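Side-chain contacts in ribosomal protein L11 methyltransferase (Lactobacillus delbrueckii subsp. bulgaricus ATCC BAA-365, PDB 3GRZ), which probably trimethylates lysine residues of ribosomal protein L11 with S-adenosyl-L-methionine as methyl donor, the chain here being its C-terminal methyltransferase fragment: residues B[31-36]-B[74-79]; B[50-55]-B[181-186]; B[127-132]-B[143-148]; B[116-121]-B[135-140]; B[55-60]-B[152-157]. All blocks are in the same frame, centred on the assembly; numbering follows the deposited sequence. Where two conformers were deposited one is given.

Interaction 1 of 5, residues B[31-36]-B[74-79]; sequences IRLDPG and LAIAAH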
# COMPACT_ATOMS: atom_id res chain seq x y z
N ILE B 31 -14.83 0.87 -7.96
CA ILE B 31 -15.86 0.43 -7.04
C ILE B 31 -16.96 1.49 -6.96
O ILE B 31 -16.72 2.62 -6.53
CB ILE B 31 -15.29 0.09 -5.65
CG1 ILE B 31 -14.34 -1.11 -5.76
CG2 ILE B 31 -16.43 -0.22 -4.66
CD1 ILE B 31 -13.71 -1.51 -4.45
N ARG B 32 -18.15 1.10 -7.44
CA ARG B 32 -19.31 1.97 -7.38
C ARG B 32 -20.02 1.87 -6.03
O ARG B 32 -20.28 0.77 -5.52
CB ARG B 32 -20.26 1.68 -8.55
CG ARG B 32 -19.58 1.92 -9.89
CD ARG B 32 -20.53 1.81 -11.07
NE ARG B 32 -19.88 2.34 -12.27
CZ ARG B 32 -19.94 3.61 -12.66
NH1 ARG B 32 -19.31 3.99 -13.76
NH2 ARG B 32 -20.65 4.49 -11.97
N LEU B 33 -20.31 3.02 -5.44
CA LEU B 33 -21.03 3.10 -4.17
C LEU B 33 -22.19 4.09 -4.31
O LEU B 33 -22.07 5.09 -5.00
CB LEU B 33 -20.10 3.56 -3.04
CG LEU B 33 -18.91 2.73 -2.55
CD1 LEU B 33 -18.28 3.42 -1.35
CD2 LEU B 33 -19.29 1.30 -2.18
N ASP B 34 -23.29 3.79 -3.62
CA ASP B 34 -24.48 4.64 -3.65
C ASP B 34 -24.47 5.55 -2.41
O ASP B 34 -24.61 5.06 -1.29
CB ASP B 34 -25.75 3.77 -3.72
CG ASP B 34 -27.06 4.59 -3.84
OD1 ASP B 34 -27.06 5.84 -3.66
OD2 ASP B 34 -28.10 3.97 -4.12
N PRO B 35 -24.29 6.87 -2.62
CA PRO B 35 -24.19 7.86 -1.54
C PRO B 35 -25.49 8.05 -0.78
O PRO B 35 -25.47 8.51 0.36
CB PRO B 35 -23.84 9.15 -2.29
CG PRO B 35 -23.35 8.72 -3.61
CD PRO B 35 -24.18 7.52 -3.93
N GLY B 36 -26.61 7.70 -1.42
CA GLY B 36 -27.92 7.73 -0.77
C GLY B 36 -28.10 6.69 0.32
O GLY B 36 -28.95 6.85 1.20
N LEU B 74 -14.78 -2.31 1.91
CA LEU B 74 -13.63 -3.19 2.10
C LEU B 74 -13.95 -4.65 1.74
O LEU B 74 -13.10 -5.33 1.16
CB LEU B 74 -13.06 -3.08 3.50
CG LEU B 74 -12.58 -1.70 3.99
CD1 LEU B 74 -12.05 -1.80 5.41
CD2 LEU B 74 -11.54 -1.07 3.06
N ALA B 75 -15.16 -5.11 2.05
CA ALA B 75 -15.60 -6.46 1.64
C ALA B 75 -15.60 -6.57 0.12
O ALA B 75 -15.12 -7.55 -0.44
CB ALA B 75 -16.99 -6.78 2.21
N ILE B 76 -16.10 -5.53 -0.55
CA ILE B 76 -16.15 -5.50 -2.02
C ILE B 76 -14.73 -5.48 -2.63
O ILE B 76 -14.45 -6.21 -3.57
CB ILE B 76 -16.98 -4.28 -2.51
CG1 ILE B 76 -18.46 -4.50 -2.17
CG2 ILE B 76 -16.80 -4.03 -4.03
CD1 ILE B 76 -19.28 -3.19 -2.12
N ALA B 77 -13.87 -4.64 -2.09
CA ALA B 77 -12.49 -4.56 -2.55
C ALA B 77 -11.74 -5.86 -2.35
O ALA B 77 -11.01 -6.30 -3.23
CB ALA B 77 -11.80 -3.45 -1.83
N ALA B 78 -11.93 -6.50 -1.19
CA ALA B 78 -11.33 -7.80 -0.93
C ALA B 78 -11.77 -8.83 -1.95
O ALA B 78 -10.94 -9.59 -2.46
CB ALA B 78 -11.65 -8.27 0.50
N HIS B 79 -13.07 -8.83 -2.28
CA HIS B 79 -13.63 -9.77 -3.27
C HIS B 79 -12.97 -9.57 -4.63
O HIS B 79 -12.54 -10.52 -5.28
CB HIS B 79 -15.16 -9.63 -3.38
CG HIS B 79 -15.81 -10.62 -4.29
ND1 HIS B 79 -15.87 -10.46 -5.66
CD2 HIS B 79 -16.44 -11.79 -4.02
CE1 HIS B 79 -16.49 -11.49 -6.20
NE2 HIS B 79 -16.85 -12.31 -5.23
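With chi1 at -64°, Ile31 sets CG1 beside its backbone N and CG2 anti to it, and an extended chi2 (179°) carries CD1 onward to helix 73-80. Ile76 takes the same first torsion, which places its CG2 branch beside its own carbonyl carbon, where it lies against the methyls of both branches of Ile31. Its CG2 is 3.9 Å from CG2 of Ile31 and 4.0 Å from CD1 of Ile31. The tip of Ile31 passes on to Ala77, where CD1 sits 3.8 Å from CB and equally close to the backbone CA, so that the methyl rests directly on the helix surface. Leu33, two residues along the strand, adds a looser touch of its CD2 on CD1 of Ile76 (4.5 Å).

Strand 29-33 is an outer strand of the small sheet that also holds strands 6-9 and 12-16, whereas helix 73-80 follows the segment that probably forms the glycine-rich turn of the Rossmann-like domain. The contact thus joins the small sheet to that domain. Residues 31-33 and 74-79 run roughly antiparallel, their axes 9.8 Å apart at closest approach. Beyond the strand, OD1 of Asp34 accepts from the backbone N of Gly36 (2.9 Å), closing an Asx turn, and the backbone N atoms of Arg32 and Asp34 bond to OD1 of Asn106 and of Asn102.

Only carbon atoms meet here, methyl groups for the most part. Such attraction is dispersive and depends on close fit and exclusion of water, not on direction, in keeping with the burial of Ile31, Ile76 and Ala77.

Interaction 2 of 5, residues B[50-55]-B[181-186]; sequences AMLGIE and LKMRAG
Met183 and Leu52 cross obliquely, the thioether reaching over the base of the leucine. SD of Met183 lies 4.0 Å from CB of Leu52 and 4.1 Å from CD1 of Leu52, so the sulfur meets the root and one branch of the same side chain. The methionine leaves the strand extended through chi2 and then bends at chi3 (-76°), which turns CE aside to the helix backbone. There it approaches the amide N of Gly53 at 4.2 Å; having no side chain, this glycine offers its main chain directly to the methyl. Leu52 keeps CG beside its backbone N, and the CD1 branch faces the sulfur. All three residues are buried, and the polarisable sulfur packs on aliphatic carbon.

Further along the strand, Arg184 folds back on its own chain: NE donates to O of Gly186 at 2.9 Å, almost straight at 175°, with the acceptor at the edge of the guanidinium and in its plane. This bond ties the arginine to the turn that follows the strand, and Tyr162 makes a cation-pi contact with the same group.

Helix 44-57 also bears on the strand through Leu49, which touches Met183 and Ala185, while Met51 and Ala50 on its other side meet Leu74 of helix 73-80. Strand 177-185 is an outermost strand of the seven-stranded sheet within the chain, next to strand 188-195. Beyond it, residues 182-184 pair antiparallel with a strand of the second subunit, where Met183 packs on Met183 of that subunit, so the helix lies against a sheet that runs through the dimer.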
# COMPACT_ATOMS: atom_id res chain seq x y z
N ALA B 50 -6.63 0.95 5.20
CA ALA B 50 -7.14 -0.43 5.19
C ALA B 50 -6.89 -1.10 3.84
O ALA B 50 -6.38 -2.22 3.79
CB ALA B 50 -8.62 -0.46 5.57
N MET B 51 -7.19 -0.40 2.74
CA MET B 51 -6.95 -0.91 1.39
C MET B 51 -5.51 -1.25 1.07
O MET B 51 -5.24 -2.26 0.40
CB MET B 51 -7.47 0.06 0.31
CG MET B 51 -8.97 0.12 0.17
SD MET B 51 -9.72 -1.48 -0.19
CE MET B 51 -8.53 -2.19 -1.36
N LEU B 52 -4.57 -0.41 1.52
CA LEU B 52 -3.13 -0.67 1.35
C LEU B 52 -2.72 -1.94 2.09
O LEU B 52 -1.91 -2.72 1.59
CB LEU B 52 -2.28 0.52 1.80
CG LEU B 52 -2.38 1.79 0.96
CD1 LEU B 52 -1.56 2.95 1.58
CD2 LEU B 52 -1.98 1.54 -0.49
N GLY B 53 -3.28 -2.13 3.28
CA GLY B 53 -3.07 -3.37 4.03
C GLY B 53 -3.60 -4.60 3.31
O GLY B 53 -2.97 -5.67 3.36
N ILE B 54 -4.76 -4.48 2.67
CA ILE B 54 -5.36 -5.60 1.93
C ILE B 54 -4.53 -5.90 0.69
O ILE B 54 -4.24 -7.07 0.39
CB ILE B 54 -6.84 -5.34 1.54
CG1 ILE B 54 -7.71 -5.15 2.78
CG2 ILE B 54 -7.41 -6.50 0.70
CD1 ILE B 54 -9.13 -4.63 2.47
N GLU B 55 -4.10 -4.85 0.00
CA GLU B 55 -3.24 -4.98 -1.17
C GLU B 55 -1.92 -5.70 -0.81
O GLU B 55 -1.44 -6.54 -1.57
CB GLU B 55 -2.97 -3.59 -1.79
CG GLU B 55 -1.89 -3.52 -2.87
CD GLU B 55 -2.34 -4.06 -4.22
OE1 GLU B 55 -3.57 -4.18 -4.44
OE2 GLU B 55 -1.47 -4.37 -5.07
N LEU B 181 3.25 -3.75 10.29
CA LEU B 181 3.24 -2.49 9.54
C LEU B 181 2.30 -1.50 10.20
O LEU B 181 1.16 -1.81 10.51
CB LEU B 181 2.85 -2.72 8.08
CG LEU B 181 2.63 -1.48 7.20
CD1 LEU B 181 3.94 -0.74 6.85
CD2 LEU B 181 1.90 -1.87 5.93
N LYS B 182 2.83 -0.31 10.44
CA LYS B 182 2.08 0.80 11.00
C LYS B 182 2.04 1.90 9.94
O LYS B 182 3.06 2.27 9.37
CB LYS B 182 2.76 1.29 12.27
CG LYS B 182 2.10 2.51 12.91
CD LYS B 182 2.77 2.87 14.24
CE LYS B 182 4.03 3.71 14.03
NZ LYS B 182 4.79 3.91 15.31
N MET B 183 0.85 2.40 9.65
CA MET B 183 0.70 3.48 8.68
C MET B 183 0.01 4.65 9.36
O MET B 183 -0.89 4.45 10.14
CB MET B 183 -0.13 3.01 7.48
CG MET B 183 0.55 2.02 6.55
SD MET B 183 -0.62 1.38 5.29
CE MET B 183 -1.57 0.24 6.26
N ARG B 184 0.46 5.87 9.08
CA ARG B 184 -0.17 7.03 9.63
C ARG B 184 -0.38 8.09 8.57
O ARG B 184 0.59 8.55 7.96
CB ARG B 184 0.63 7.61 10.81
CG ARG B 184 0.04 8.94 11.27
CD ARG B 184 0.45 9.36 12.63
NE ARG B 184 -0.12 10.67 12.93
CZ ARG B 184 0.15 11.37 14.02
NH1 ARG B 184 -0.41 12.56 14.20
NH2 ARG B 184 0.98 10.88 14.94
N ALA B 185 -1.65 8.45 8.34
CA ALA B 185 -2.03 9.55 7.45
C ALA B 185 -2.90 10.55 8.21
O ALA B 185 -4.00 10.22 8.66
CB ALA B 185 -2.77 9.02 6.22
N GLY B 186 -2.40 11.78 8.36
CA GLY B 186 -3.06 12.78 9.20
C GLY B 186 -3.03 12.31 10.63
O GLY B 186 -1.98 11.94 11.13

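Interaction 3 of 5, residues B[127-132]-B[143-148]; sequences DLIVAN and PQLDSH
Ile129 meets Leu145 and His148 within a beta-alpha-beta crossover of the Rossmann-like methyltransferase fold: strand 126-132, helix 135-145, then the parallel neighbour strand 153-161. Asp127, where the chain turns a corner, is fixed by hydrogen bonds of its OD1 to Asn150 and its backbone N to Thr63. Leu128 points away from the helix and packs on Gln154 and Ile156.

Ile129 carries the contact. Its CG2, set anti to the backbone N (chi1 -63° for CG1), lies 3.9 Å from CD2 of Leu145. The other branch runs out extended, and its CD1 touches His148, 4.0 Å from CB of His148 and 3.5 Å from His148 O. Leu145 reaches the isoleucine with the end of its side chain and also touches Phe157 of the next strand.

Val130 packs on Leu74 of helix 73-80, while Ala131 lies against Leu138 and Leu141. Asn132, predicted to bind S-adenosyl-L-methionine, ends the walk with its ND2 bonded to OG1 of Thr46. Ile129 thus lies three residues before a predicted cofactor ligand.

The imidazole of His148 turns away from the strand and is tied back to Gln144: ND1 donates to the backbone O of Gln144 at 2.8 Å, nearly straight (172°) and in the plane of the imidazole ring.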
# COMPACT_ATOMS: atom_id res chain seq x y z
N ASP B 127 -8.42 -16.33 7.25
CA ASP B 127 -7.01 -15.97 6.98
C ASP B 127 -6.76 -14.48 7.20
O ASP B 127 -5.63 -14.08 7.46
CB ASP B 127 -6.66 -16.26 5.54
CG ASP B 127 -6.76 -17.73 5.20
OD1 ASP B 127 -6.31 -18.56 6.02
OD2 ASP B 127 -7.26 -18.06 4.11
N LEU B 128 -7.80 -13.68 7.04
CA LEU B 128 -7.68 -12.23 7.08
C LEU B 128 -8.91 -11.60 7.75
O LEU B 128 -10.04 -11.78 7.29
CB LEU B 128 -7.44 -11.67 5.68
CG LEU B 128 -7.19 -10.16 5.56
CD1 LEU B 128 -5.80 -9.84 6.07
CD2 LEU B 128 -7.34 -9.72 4.11
N ILE B 129 -8.69 -10.89 8.84
CA ILE B 129 -9.76 -10.16 9.50
C ILE B 129 -9.48 -8.67 9.32
O ILE B 129 -8.39 -8.21 9.63
CB ILE B 129 -9.92 -10.56 10.99
CG1 ILE B 129 -10.29 -12.05 11.10
CG2 ILE B 129 -10.96 -9.67 11.68
CD1 ILE B 129 -10.42 -12.59 12.52
N VAL B 130 -10.45 -7.94 8.77
CA VAL B 130 -10.27 -6.52 8.46
C VAL B 130 -11.31 -5.74 9.24
O VAL B 130 -12.48 -6.16 9.32
CB VAL B 130 -10.44 -6.22 6.93
CG1 VAL B 130 -10.17 -4.76 6.63
CG2 VAL B 130 -9.51 -7.08 6.09
N ALA B 131 -10.91 -4.61 9.84
CA ALA B 131 -11.83 -3.79 10.63
C ALA B 131 -11.43 -2.32 10.59
O ALA B 131 -10.40 -1.96 11.14
CB ALA B 131 -11.88 -4.29 12.08
N ASN B 132 -12.24 -1.51 9.91
CA ASN B 132 -12.08 -0.06 9.94
C ASN B 132 -13.17 0.51 10.83
O ASN B 132 -14.23 0.93 10.36
CB ASN B 132 -12.16 0.55 8.52
CG ASN B 132 -11.93 2.05 8.51
OD1 ASN B 132 -11.49 2.63 9.49
ND2 ASN B 132 -12.25 2.68 7.40
N PRO B 143 -9.76 -9.26 21.81
CA PRO B 143 -9.81 -10.61 22.43
C PRO B 143 -10.61 -11.67 21.68
O PRO B 143 -10.55 -12.85 22.04
CB PRO B 143 -10.48 -10.34 23.80
CG PRO B 143 -10.44 -8.88 24.00
CD PRO B 143 -10.49 -8.28 22.63
N GLN B 144 -11.35 -11.26 20.64
CA GLN B 144 -12.11 -12.19 19.80
C GLN B 144 -11.31 -12.71 18.60
O GLN B 144 -11.73 -13.67 17.97
CB GLN B 144 -13.41 -11.55 19.28
CG GLN B 144 -14.29 -10.93 20.35
CD GLN B 144 -15.71 -10.64 19.87
OE1 GLN B 144 -16.05 -10.89 18.71
NE2 GLN B 144 -16.54 -10.13 20.76
N LEU B 145 -10.18 -12.07 18.30
CA LEU B 145 -9.41 -12.35 17.08
C LEU B 145 -8.84 -13.76 17.03
O LEU B 145 -9.01 -14.45 16.02
CB LEU B 145 -8.27 -11.34 16.89
CG LEU B 145 -8.59 -9.88 16.55
CD1 LEU B 145 -7.32 -9.06 16.61
CD2 LEU B 145 -9.27 -9.77 15.17
N ASP B 146 -8.19 -14.17 18.11
CA ASP B 146 -7.54 -15.49 18.21
C ASP B 146 -8.41 -16.68 17.78
O ASP B 146 -8.00 -17.49 16.93
CB ASP B 146 -7.01 -15.73 19.63
CG ASP B 146 -6.42 -17.11 19.80
OD1 ASP B 146 -5.42 -17.42 19.12
OD2 ASP B 146 -6.95 -17.88 20.63
N SER B 147 -9.61 -16.78 18.35
CA SER B 147 -10.53 -17.89 18.04
C SER B 147 -11.17 -17.84 16.64
O SER B 147 -11.83 -18.79 16.23
CB SER B 147 -11.63 -17.99 19.11
OG SER B 147 -12.36 -16.78 19.20
N HIS B 148 -10.98 -16.73 15.91
CA HIS B 148 -11.53 -16.60 14.56
C HIS B 148 -10.45 -16.45 13.50
O HIS B 148 -10.72 -16.04 12.38
CB HIS B 148 -12.49 -15.41 14.48
CG HIS B 148 -13.70 -15.56 15.35
ND1 HIS B 148 -13.74 -15.12 16.65
CD2 HIS B 148 -14.92 -16.09 15.09
CE1 HIS B 148 -14.93 -15.37 17.16
NE2 HIS B 148 -15.67 -15.96 16.24

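Interaction 4 of 5, residues B[116-121]-B[135-140]; sequences TSLLAD and AEILLD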
# COMPACT_ATOMS: atom_id res chain seq x y z
N THR B 116 -24.57 -8.84 13.12
CA THR B 116 -23.99 -9.26 14.38
C THR B 116 -22.97 -8.24 14.88
O THR B 116 -22.38 -7.51 14.08
CB THR B 116 -23.35 -10.70 14.32
OG1 THR B 116 -23.03 -11.12 15.64
CG2 THR B 116 -22.09 -10.77 13.43
N SER B 117 -22.79 -8.21 16.19
CA SER B 117 -21.81 -7.34 16.81
C SER B 117 -20.44 -8.01 16.87
O SER B 117 -20.28 -9.06 17.50
CB SER B 117 -22.28 -6.95 18.21
OG SER B 117 -21.40 -6.00 18.79
N LEU B 118 -19.47 -7.39 16.20
CA LEU B 118 -18.09 -7.88 16.10
C LEU B 118 -18.05 -9.27 15.51
O LEU B 118 -18.48 -9.46 14.37
CB LEU B 118 -17.35 -7.77 17.44
CG LEU B 118 -17.24 -6.32 17.92
CD1 LEU B 118 -16.65 -6.26 19.30
CD2 LEU B 118 -16.43 -5.49 16.94
N LEU B 119 -17.56 -10.25 16.26
CA LEU B 119 -17.54 -11.63 15.78
C LEU B 119 -18.35 -12.58 16.67
O LEU B 119 -18.09 -13.79 16.66
CB LEU B 119 -16.10 -12.13 15.60
CG LEU B 119 -15.27 -11.49 14.48
CD1 LEU B 119 -13.80 -11.80 14.66
CD2 LEU B 119 -15.76 -11.89 13.09
N ALA B 120 -19.33 -12.02 17.38
CA ALA B 120 -20.29 -12.81 18.14
C ALA B 120 -21.07 -13.70 17.18
O ALA B 120 -21.59 -13.24 16.16
CB ALA B 120 -21.24 -11.91 18.93
N ASP B 121 -21.09 -15.00 17.49
CA ASP B 121 -21.88 -15.95 16.73
C ASP B 121 -21.35 -16.18 15.32
O ASP B 121 -22.07 -16.71 14.46
CB ASP B 121 -23.35 -15.50 16.71
CG ASP B 121 -23.99 -15.55 18.09
OD1 ASP B 121 -24.16 -16.66 18.64
OD2 ASP B 121 -24.32 -14.47 18.63
N ALA B 135 -11.44 2.99 17.75
CA ALA B 135 -10.51 2.26 18.59
C ALA B 135 -11.12 1.60 19.82
O ALA B 135 -10.69 0.52 20.21
CB ALA B 135 -9.35 3.15 18.99
N GLU B 136 -12.13 2.22 20.43
CA GLU B 136 -12.80 1.60 21.59
C GLU B 136 -13.56 0.33 21.24
O GLU B 136 -13.63 -0.59 22.06
CB GLU B 136 -13.67 2.58 22.38
CG GLU B 136 -14.66 3.41 21.60
CD GLU B 136 -14.07 4.74 21.17
OE1 GLU B 136 -13.98 5.68 22.01
OE2 GLU B 136 -13.68 4.82 19.99
N ILE B 137 -14.09 0.26 20.02
CA ILE B 137 -14.73 -0.96 19.51
C ILE B 137 -13.66 -1.98 19.13
O ILE B 137 -13.81 -3.18 19.39
CB ILE B 137 -15.67 -0.67 18.31
CG1 ILE B 137 -16.61 0.51 18.63
CG2 ILE B 137 -16.49 -1.91 17.94
CD1 ILE B 137 -17.23 1.16 17.41
N LEU B 138 -12.55 -1.50 18.54
CA LEU B 138 -11.40 -2.38 18.26
C LEU B 138 -10.87 -3.08 19.51
O LEU B 138 -10.52 -4.27 19.45
CB LEU B 138 -10.26 -1.62 17.57
CG LEU B 138 -10.47 -1.21 16.12
CD1 LEU B 138 -9.31 -0.33 15.67
CD2 LEU B 138 -10.61 -2.42 15.21
N LEU B 139 -10.83 -2.36 20.62
CA LEU B 139 -10.45 -2.92 21.93
C LEU B 139 -11.34 -4.10 22.34
O LEU B 139 -10.84 -5.05 22.94
CB LEU B 139 -10.41 -1.84 23.02
CG LEU B 139 -9.31 -0.77 22.91
CD1 LEU B 139 -9.53 0.37 23.89
CD2 LEU B 139 -7.91 -1.36 23.09
N ASP B 140 -12.62 -4.04 22.00
CA ASP B 140 -13.53 -5.18 22.21
C ASP B 140 -13.32 -6.31 21.19
O ASP B 140 -13.55 -7.48 21.50
CB ASP B 140 -15.00 -4.72 22.19
CG ASP B 140 -15.34 -3.79 23.35
OD1 ASP B 140 -14.68 -3.89 24.41
OD2 ASP B 140 -16.26 -2.96 23.19
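The loop after strand 112-115 makes a type II' turn from Ser117 to Ala120, and Leu118, at its second position, drops onto helix 135-145. The positive phi of Leu118 belongs to that turn position. Ala120 was deposited in two conformers, and in at least one of them its N bonds to Ser117 O (3.1 Å) and closes the turn.

Leu118 divides its two methyls between residues three apart on the helix. CD2 lies 3.7 Å from CG2 of Ile137, the branch anti to that residue's backbone N, while CD1 is 3.7 Å from CB of Asp140. The aspartate thus gives its methylene and backbone carbon, not its carboxylate, to the leucine. Within the turn, Leu119 N bonds to OE1 of Gln144. Ile137 and Asp140 are exposed, Leu118 only partly so.

A glycerol, probably from the crystallisation liquor, lies near Leu118, and Thr116 pairs through its backbone with Asp90, a predicted cofactor ligand. The position suits the rim of the S-adenosyl-L-methionine pocket, which in class I methyltransferases lies at the carboxyl ends of the parallel strands.

Interaction 5 of 5, residues B[55-60]-B[152-157]; sequences ERAMVK and DGQVIF
Water joins the polar groups of this contact, with Gln154 facing Arg56 and Ala57 at the end of helix 44-57. One water accepts from NH2 of Arg56 (3.1 Å) and from NE2 of Gln154 (2.8 Å). It lies at the edge of the guanidinium, in its plane. A second water donates to the backbone O of Ala57 (2.8 Å) and to OE1 of Gln154 (2.6 Å). The two waters use the two ends of the amide in opposite roles, which is consistent with its modelled orientation: the nitrogen faces the arginine side and the oxygen the helix end. The Ala57 methyl lies beside that oxygen, its CB 4.3 Å from OE1 of Gln154.

Directly, the two long side chains only pass near each other. NH2 of Arg56 and NE2 of Gln154, both donors to the first water, stand 4.1 Å apart with the guanidinium and amide planes 64° to each other, and the side chains cross at about a right angle. The arginine reaches there by an extended chain whose CG is anti to the backbone N (chi1 174°). Its NE also makes a weak hydrogen bond to Gln48 of the second subunit.

Strand 153-161 is an interior strand of the Rossmann-like sheet, parallel to 126-132 and antiparallel to 188-195, and the helix covers one face of it. At Met58 the chain leaves the helix through an inverse gamma turn, in which Val59 N bonds to the same Ala57 O that receives the second water.

Apolar contacts sit on the inner side. CB of Ala57 lies 4.5 Å from CD1 of Ile156, and both residues also touch Leu128 of the adjoining strand.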
# COMPACT_ATOMS: atom_id res chain seq x y z
N GLU B 55 -4.10 -4.85 0.00
CA GLU B 55 -3.24 -4.98 -1.17
C GLU B 55 -1.92 -5.70 -0.81
O GLU B 55 -1.44 -6.54 -1.57
CB GLU B 55 -2.97 -3.59 -1.79
CG GLU B 55 -1.89 -3.52 -2.87
CD GLU B 55 -2.34 -4.06 -4.22
OE1 GLU B 55 -3.57 -4.18 -4.44
OE2 GLU B 55 -1.47 -4.37 -5.07
N ARG B 56 -1.39 -5.39 0.37
CA ARG B 56 -0.17 -6.01 0.86
C ARG B 56 -0.41 -7.47 1.20
O ARG B 56 0.40 -8.33 0.83
CB ARG B 56 0.35 -5.23 2.07
CG ARG B 56 1.55 -5.83 2.78
CD ARG B 56 1.85 -5.03 4.04
NE ARG B 56 2.86 -5.65 4.88
CZ ARG B 56 2.61 -6.59 5.79
NH1 ARG B 56 3.60 -7.11 6.50
NH2 ARG B 56 1.38 -7.03 5.97
N ALA B 57 -1.51 -7.75 1.89
CA ALA B 57 -1.79 -9.10 2.41
C ALA B 57 -2.23 -10.10 1.34
O ALA B 57 -1.95 -11.28 1.47
CB ALA B 57 -2.82 -9.05 3.55
N MET B 58 -2.91 -9.63 0.29
CA MET B 58 -3.55 -10.56 -0.65
C MET B 58 -2.60 -11.07 -1.72
O MET B 58 -2.75 -10.76 -2.89
CB MET B 58 -4.84 -9.96 -1.27
CG MET B 58 -5.85 -11.01 -1.83
SD MET B 58 -6.87 -11.91 -0.62
CE MET B 58 -8.06 -10.62 -0.21
N VAL B 59 -1.62 -11.86 -1.29
CA VAL B 59 -0.66 -12.50 -2.22
C VAL B 59 -1.19 -13.81 -2.81
O VAL B 59 -0.67 -14.30 -3.83
CB VAL B 59 0.72 -12.76 -1.54
CG1 VAL B 59 1.35 -11.44 -1.09
CG2 VAL B 59 0.56 -13.74 -0.33
N LYS B 60 -2.22 -14.37 -2.18
CA LYS B 60 -2.95 -15.54 -2.66
C LYS B 60 -4.41 -15.36 -2.18
O LYS B 60 -4.64 -14.50 -1.32
CB LYS B 60 -2.33 -16.82 -2.09
CG LYS B 60 -2.49 -16.97 -0.58
CD LYS B 60 -1.83 -18.25 -0.07
CE LYS B 60 -2.10 -18.42 1.41
NZ LYS B 60 -1.46 -19.67 1.94
N ASP B 152 -1.24 -18.67 10.73
CA ASP B 152 -0.72 -17.68 9.76
C ASP B 152 -1.76 -16.60 9.39
O ASP B 152 -1.57 -15.86 8.42
CB ASP B 152 -0.13 -18.36 8.52
CG ASP B 152 0.88 -19.45 8.87
OD1 ASP B 152 1.63 -19.26 9.85
OD2 ASP B 152 0.91 -20.49 8.18
N GLY B 153 -2.83 -16.50 10.17
CA GLY B 153 -3.86 -15.49 9.96
C GLY B 153 -3.34 -14.08 10.18
O GLY B 153 -2.48 -13.85 11.03
N GLN B 154 -3.85 -13.14 9.39
CA GLN B 154 -3.44 -11.74 9.47
C GLN B 154 -4.64 -10.85 9.77
O GLN B 154 -5.79 -11.26 9.57
CB GLN B 154 -2.78 -11.33 8.16
CG GLN B 154 -1.47 -12.03 7.94
CD GLN B 154 -0.89 -11.77 6.59
OE1 GLN B 154 -1.24 -12.44 5.61
NE2 GLN B 154 0.01 -10.81 6.52
N VAL B 155 -4.37 -9.66 10.28
CA VAL B 155 -5.41 -8.74 10.72
C VAL B 155 -5.04 -7.35 10.20
O VAL B 155 -3.87 -6.95 10.25
CB VAL B 155 -5.61 -8.76 12.28
CG1 VAL B 155 -6.61 -7.74 12.74
CG2 VAL B 155 -6.13 -10.13 12.77
N ILE B 156 -6.02 -6.64 9.66
CA ILE B 156 -5.84 -5.24 9.28
C ILE B 156 -6.83 -4.36 10.04
O ILE B 156 -8.04 -4.55 9.92
CB ILE B 156 -6.05 -5.03 7.77
CG1 ILE B 156 -5.09 -5.93 6.99
CG2 ILE B 156 -5.87 -3.55 7.40
CD1 ILE B 156 -5.56 -6.21 5.62
N PHE B 157 -6.30 -3.43 10.83
CA PHE B 157 -7.10 -2.43 11.52
C PHE B 157 -6.90 -1.08 10.89
O PHE B 157 -5.79 -0.73 10.50
CB PHE B 157 -6.69 -2.27 13.00
CG PHE B 157 -7.15 -3.39 13.90
CD1 PHE B 157 -8.05 -4.37 13.46
CD2 PHE B 157 -6.71 -3.44 15.22
CE1 PHE B 157 -8.49 -5.38 14.30
CE2 PHE B 157 -7.13 -4.46 16.09
CZ PHE B 157 -8.01 -5.44 15.63
O HOH W 1 0.65 -8.82 8.45
O HOH W 2 -0.24 -12.60 3.25

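In the fold
Interactions 1, 2 and 3 are buried and built mainly of aliphatic or thioether groups, with some backbone atoms; interaction 4 lies at the surface, and interaction 5, partly buried, is the one in which waters bridge the segments. Helix 44-57 serves both interactions 2 and 5, against the strand outermost within the chain and an interior strand of the same sheet, and both reach the second subunit. It also meets interaction 1, where SD of Met51 packs on Ala77. Interactions 3 and 4 share helix 135-145, which has the sheet on one side and the 116-121 loop on another, joined by Gln144. Strands 126-132 and 153-161 pair directly, linking interactions 3 and 5 through backbone hydrogen bonds.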